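Local coordinates for putative signal recognition particle protein (Chaetomium thermophilum, PDB 5CK4) that binds GTP and GDP as an Arf-like GTPase, the probable beta subunit of the signal recognition particle receptor at the endoplasmic reticulum, at residues K233-R244 against L271-E282. Sequence-based numbering, arbitrary orientation. Where two conformers were deposited one is given.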
loop_
_atom_site.group_PDB
_atom_site.type_symbol
_atom_site.label_atom_id
_atom_site.label_comp_id
_atom_site.label_asym_id
_atom_site.label_seq_id
_atom_site.Cartn_x
_atom_site.Cartn_y
_atom_site.Cartn_z
ATOM N N LYS A 233 11.135 6.570 -3.882
ATOM C CA LYS A 233 10.413 6.434 -5.151
ATOM C C LYS A 233 11.294 5.874 -6.277
ATOM O O LYS A 233 10.917 4.901 -6.915
ATOM C CB LYS A 233 9.801 7.776 -5.579
ATOM C CG LYS A 233 8.989 7.715 -6.890
ATOM C CD LYS A 233 8.383 9.078 -7.213
ATOM C CE LYS A 233 7.276 8.974 -8.260
ATOM N NZ LYS A 233 7.802 8.929 -9.655
ATOM N N SER A 234 12.456 6.485 -6.517
ATOM C CA SER A 234 13.318 6.036 -7.609
ATOM C C SER A 234 13.933 4.652 -7.349
ATOM O O SER A 234 14.052 3.842 -8.267
ATOM C CB SER A 234 14.408 7.073 -7.923
ATOM O OG SER A 234 15.306 7.219 -6.842
ATOM N N ARG A 235 14.300 4.365 -6.108
ATOM C CA ARG A 235 14.861 3.048 -5.790
ATOM C C ARG A 235 13.831 1.929 -5.945
ATOM O O ARG A 235 14.149 0.841 -6.441
ATOM C CB ARG A 235 15.447 3.031 -4.385
ATOM C CG ARG A 235 16.743 3.812 -4.314
ATOM C CD ARG A 235 17.488 3.556 -3.033
ATOM N NE ARG A 235 18.511 4.571 -2.841
ATOM C CZ ARG A 235 19.276 4.663 -1.758
ATOM N NH1 ARG A 235 19.135 3.794 -0.767
ATOM N NH2 ARG A 235 20.183 5.626 -1.671
ATOM N N LEU A 236 12.609 2.197 -5.517
ATOM C CA LEU A 236 11.518 1.231 -5.698
ATOM C C LEU A 236 11.204 1.023 -7.176
ATOM O O LEU A 236 10.996 -0.112 -7.620
ATOM C CB LEU A 236 10.259 1.677 -4.956
ATOM C CG LEU A 236 10.225 1.540 -3.420
ATOM C CD1 LEU A 236 8.929 2.115 -2.874
ATOM C CD2 LEU A 236 10.399 0.096 -2.966
ATOM N N GLU A 237 11.171 2.118 -7.935
ATOM C CA GLU A 237 10.850 2.043 -9.360
ATOM C C GLU A 237 11.884 1.218 -10.108
ATOM O O GLU A 237 11.549 0.406 -10.981
ATOM C CB GLU A 237 10.751 3.446 -9.967
ATOM C CG GLU A 237 9.414 4.105 -9.645
ATOM C CD GLU A 237 9.364 5.555 -10.017
ATOM O OE1 GLU A 237 10.439 6.171 -10.210
ATOM O OE2 GLU A 237 8.239 6.085 -10.120
ATOM N N HIS A 238 13.146 1.424 -9.775
ATOM C CA HIS A 238 14.184 0.637 -10.414
ATOM C C HIS A 238 14.099 -0.836 -10.007
ATOM O O HIS A 238 14.333 -1.728 -10.829
ATOM C CB HIS A 238 15.568 1.233 -10.158
ATOM C CG HIS A 238 15.868 2.433 -11.012
ATOM N ND1 HIS A 238 15.657 3.726 -10.584
ATOM C CD2 HIS A 238 16.341 2.531 -12.278
ATOM C CE1 HIS A 238 16.002 4.570 -11.540
ATOM N NE2 HIS A 238 16.421 3.871 -12.579
ATOM N N GLU A 239 13.731 -1.108 -8.763
ATOM C CA GLU A 239 13.653 -2.507 -8.355
ATOM C C GLU A 239 12.448 -3.218 -8.976
ATOM O O GLU A 239 12.557 -4.370 -9.391
ATOM C CB GLU A 239 13.671 -2.648 -6.834
ATOM C CG GLU A 239 13.651 -4.089 -6.349
ATOM C CD GLU A 239 14.953 -4.855 -6.568
ATOM O OE1 GLU A 239 15.942 -4.277 -7.061
ATOM O OE2 GLU A 239 14.974 -6.056 -6.244
ATOM N N LEU A 240 11.307 -2.541 -9.038
ATOM C CA LEU A 240 10.110 -3.087 -9.693
ATOM C C LEU A 240 10.372 -3.318 -11.178
ATOM O O LEU A 240 9.933 -4.314 -11.743
ATOM C CB LEU A 240 8.902 -2.142 -9.513
ATOM C CG LEU A 240 8.391 -1.982 -8.077
ATOM C CD1 LEU A 240 7.399 -0.824 -7.984
ATOM C CD2 LEU A 240 7.760 -3.267 -7.544
ATOM N N GLY A 241 11.076 -2.381 -11.808
ATOM C CA GLY A 241 11.552 -2.568 -13.169
ATOM C C GLY A 241 12.466 -3.777 -13.324
ATOM O O GLY A 241 12.326 -4.543 -14.284
ATOM N N ARG A 242 13.412 -3.954 -12.402
ATOM C CA ARG A 242 14.312 -5.104 -12.472
ATOM C C ARG A 242 13.521 -6.416 -12.384
ATOM O O ARG A 242 13.788 -7.368 -13.124
ATOM C CB ARG A 242 15.351 -5.065 -11.346
ATOM C CG ARG A 242 16.356 -6.199 -11.455
ATOM C CD ARG A 242 17.280 -6.282 -10.249
ATOM N NE ARG A 242 16.530 -6.617 -9.044
ATOM C CZ ARG A 242 16.200 -7.855 -8.683
ATOM N NH1 ARG A 242 16.567 -8.892 -9.428
ATOM N NH2 ARG A 242 15.503 -8.058 -7.572
ATOM N N ILE A 243 12.560 -6.458 -11.466
ATOM C CA ILE A 243 11.732 -7.652 -11.269
ATOM C C ILE A 243 10.946 -8.012 -12.527
ATOM O O ILE A 243 10.972 -9.156 -12.979
ATOM C CB ILE A 243 10.746 -7.473 -10.083
ATOM C CG1 ILE A 243 11.526 -7.340 -8.775
ATOM C CG2 ILE A 243 9.768 -8.667 -9.994
ATOM C CD1 ILE A 243 10.702 -6.801 -7.617
ATOM N N ARG A 244 10.245 -7.043 -13.101
ATOM C CA ARG A 244 9.434 -7.360 -14.276
ATOM C C ARG A 244 10.299 -7.789 -15.453
ATOM O O ARG A 244 9.906 -8.670 -16.222
ATOM C CB ARG A 244 8.484 -6.216 -14.654
ATOM C CG ARG A 244 9.154 -4.958 -15.221
ATOM C CD ARG A 244 8.105 -3.923 -15.628
ATOM N NE ARG A 244 8.695 -2.761 -16.298
ATOM C CZ ARG A 244 7.985 -1.742 -16.768
ATOM N NH1 ARG A 244 6.659 -1.758 -16.654
ATOM N NH2 ARG A 244 8.598 -0.720 -17.367
ATOM N N LEU A 271 4.218 -6.213 -14.545
ATOM C CA LEU A 271 3.640 -5.056 -13.868
ATOM C C LEU A 271 3.828 -3.822 -14.740
ATOM O O LEU A 271 4.931 -3.583 -15.231
ATOM C CB LEU A 271 4.364 -4.821 -12.549
ATOM C CG LEU A 271 3.983 -3.541 -11.805
ATOM C CD1 LEU A 271 2.581 -3.729 -11.296
ATOM C CD2 LEU A 271 4.960 -3.282 -10.649
ATOM N N GLY A 272 2.767 -3.035 -14.924
ATOM C CA GLY A 272 2.866 -1.802 -15.698
ATOM C C GLY A 272 2.396 -1.917 -17.136
ATOM O O GLY A 272 1.780 -2.920 -17.536
ATOM N N ALA A 273 2.691 -0.877 -17.910
ATOM C CA ALA A 273 2.273 -0.787 -19.304
ATOM C C ALA A 273 3.126 -1.666 -20.199
ATOM O O ALA A 273 4.348 -1.714 -20.059
ATOM C CB ALA A 273 2.339 0.649 -19.777
ATOM N N VAL A 274 2.467 -2.342 -21.134
ATOM C CA VAL A 274 3.121 -3.266 -22.060
ATOM C C VAL A 274 4.351 -2.682 -22.764
ATOM O O VAL A 274 5.391 -3.344 -22.862
ATOM C CB VAL A 274 2.113 -3.802 -23.109
ATOM C CG1 VAL A 274 1.207 -2.685 -23.594
ATOM C CG2 VAL A 274 2.833 -4.462 -24.276
ATOM N N GLY A 275 4.246 -1.444 -23.233
ATOM C CA GLY A 275 5.337 -0.840 -23.979
ATOM C C GLY A 275 6.283 0.029 -23.167
ATOM O O GLY A 275 7.119 0.737 -23.730
ATOM N N SER A 276 6.159 -0.023 -21.847
ATOM C CA SER A 276 7.014 0.773 -20.969
ATOM C C SER A 276 8.462 0.264 -20.968
ATOM O O SER A 276 8.712 -0.936 -20.810
ATOM C CB SER A 276 6.452 0.758 -19.556
ATOM O OG SER A 276 7.257 1.486 -18.651
ATOM N N LYS A 277 9.410 1.182 -21.138
ATOM C CA LYS A 277 10.830 0.820 -21.178
ATOM C C LYS A 277 11.577 1.143 -19.882
ATOM O O LYS A 277 12.715 0.718 -19.689
ATOM C CB LYS A 277 11.520 1.487 -22.370
ATOM C CG LYS A 277 10.970 1.047 -23.719
ATOM C CD LYS A 277 11.013 -0.465 -23.869
ATOM C CE LYS A 277 10.411 -0.905 -25.199
ATOM N NZ LYS A 277 10.138 -2.375 -25.231
ATOM N N GLU A 278 10.949 1.933 -19.020
ATOM C CA GLU A 278 11.485 2.211 -17.690
ATOM C C GLU A 278 10.305 2.413 -16.763
ATOM O O GLU A 278 9.498 3.321 -16.989
ATOM C CB GLU A 278 12.387 3.462 -17.692
ATOM C CG GLU A 278 13.762 3.262 -18.330
ATOM C CD GLU A 278 14.736 4.422 -18.100
ATOM O OE1 GLU A 278 14.391 5.352 -17.341
ATOM O OE2 GLU A 278 15.854 4.394 -18.675
ATOM N N PHE A 279 10.199 1.569 -15.731
ATOM C CA PHE A 279 9.058 1.619 -14.837
ATOM C C PHE A 279 8.970 2.936 -14.079
ATOM O O PHE A 279 9.960 3.390 -13.518
ATOM C CB PHE A 279 9.050 0.478 -13.806
ATOM C CG PHE A 279 7.824 0.499 -12.942
ATOM C CD1 PHE A 279 6.633 -0.063 -13.402
ATOM C CD2 PHE A 279 7.838 1.127 -11.688
ATOM C CE1 PHE A 279 5.479 -0.032 -12.630
ATOM C CE2 PHE A 279 6.695 1.167 -10.914
ATOM C CZ PHE A 279 5.507 0.591 -11.379
ATOM N N LYS A 280 7.769 3.518 -14.050
ATOM C CA LYS A 280 7.478 4.688 -13.220
ATOM C C LYS A 280 6.119 4.463 -12.581
ATOM O O LYS A 280 5.236 3.920 -13.221
ATOM C CB LYS A 280 7.412 5.969 -14.065
ATOM C CG LYS A 280 8.690 6.310 -14.811
ATOM C CD LYS A 280 9.807 6.711 -13.862
ATOM C CE LYS A 280 11.050 7.093 -14.673
ATOM N NZ LYS A 280 12.089 7.736 -13.835
ATOM N N PHE A 281 5.933 4.879 -11.333
ATOM C CA PHE A 281 4.633 4.687 -10.684
ATOM C C PHE A 281 3.510 5.372 -11.465
ATOM O O PHE A 281 2.356 4.907 -11.489
ATOM C CB PHE A 281 4.670 5.185 -9.237
ATOM C CG PHE A 281 5.421 4.272 -8.315
ATOM C CD1 PHE A 281 4.995 2.961 -8.116
ATOM C CD2 PHE A 281 6.556 4.710 -7.653
ATOM C CE1 PHE A 281 5.693 2.114 -7.262
ATOM C CE2 PHE A 281 7.251 3.871 -6.791
ATOM C CZ PHE A 281 6.829 2.567 -6.605
ATOM N N GLU A 282 3.858 6.465 -12.132
ATOM C CA GLU A 282 2.877 7.202 -12.913
ATOM C C GLU A 282 2.281 6.363 -14.039
ATOM O O GLU A 282 1.148 6.597 -14.484
ATOM C CB GLU A 282 3.485 8.487 -13.481
ATOM C CG GLU A 282 3.664 9.594 -12.440
ATOM C CD GLU A 282 4.910 9.420 -11.575
ATOM O OE1 GLU A 282 5.672 8.454 -11.784
ATOM O OE2 GLU A 282 5.130 10.270 -10.682
HETATM O O HOH W 1 12.651 5.610 -11.663
#
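Helix residues 233-244 lie against the loop 271-282, which runs back along the helix so that Leu271 sits beside Arg244, Phe279 beside Gly241 (CA to CA 5.2 Å) and Lys280 beside Glu237. Arg244 reaches into the loop with a chain extended from CG to NE. Its guanidinium donates in its own plane from NH1 to Leu271 O (2.9 Å) and from NH2 to Ser276 OG (2.9 Å), while Phe279 CB rests over one face. The Phe279 ring stands nearly perpendicular to that group, 89° between planes, and presents an edge to it. Glu283, just beyond the loop, backs this pair, salt-bridged to Arg244 NH1 and hydrogen-bonded to Ser276 OG. A leucine in place of Arg244 would probably leave Leu271 O and Ser276 OG without this donor and Glu283 without its cationic mate, so that the loop is held less firmly to the helix. Leu240 CD1 packs where the rims of the two aromatic rings meet, 3.6 Å from Phe279 CE2 and 3.5 Å from Phe281 CE1. Glu237 extends past the Phe281 ring, and its OE2 accepts from Phe281 N (2.9 Å, 172°) and Lys233 NZ, which arrive from opposite faces of the carboxylate. Lys233, bent at its last torsion (chi4 -82°), also bridges both oxygens of Glu282, a positive charge likely to ease the repulsion between the two glutamates. A water joins Glu237 OE1 to Lys280 NZ. Phe281 continues inward onto Ile216 and Val293, so the contact fastens the loop preceding strand 291-295 across a helix flanking the central sheet of this P-loop GTPase fold.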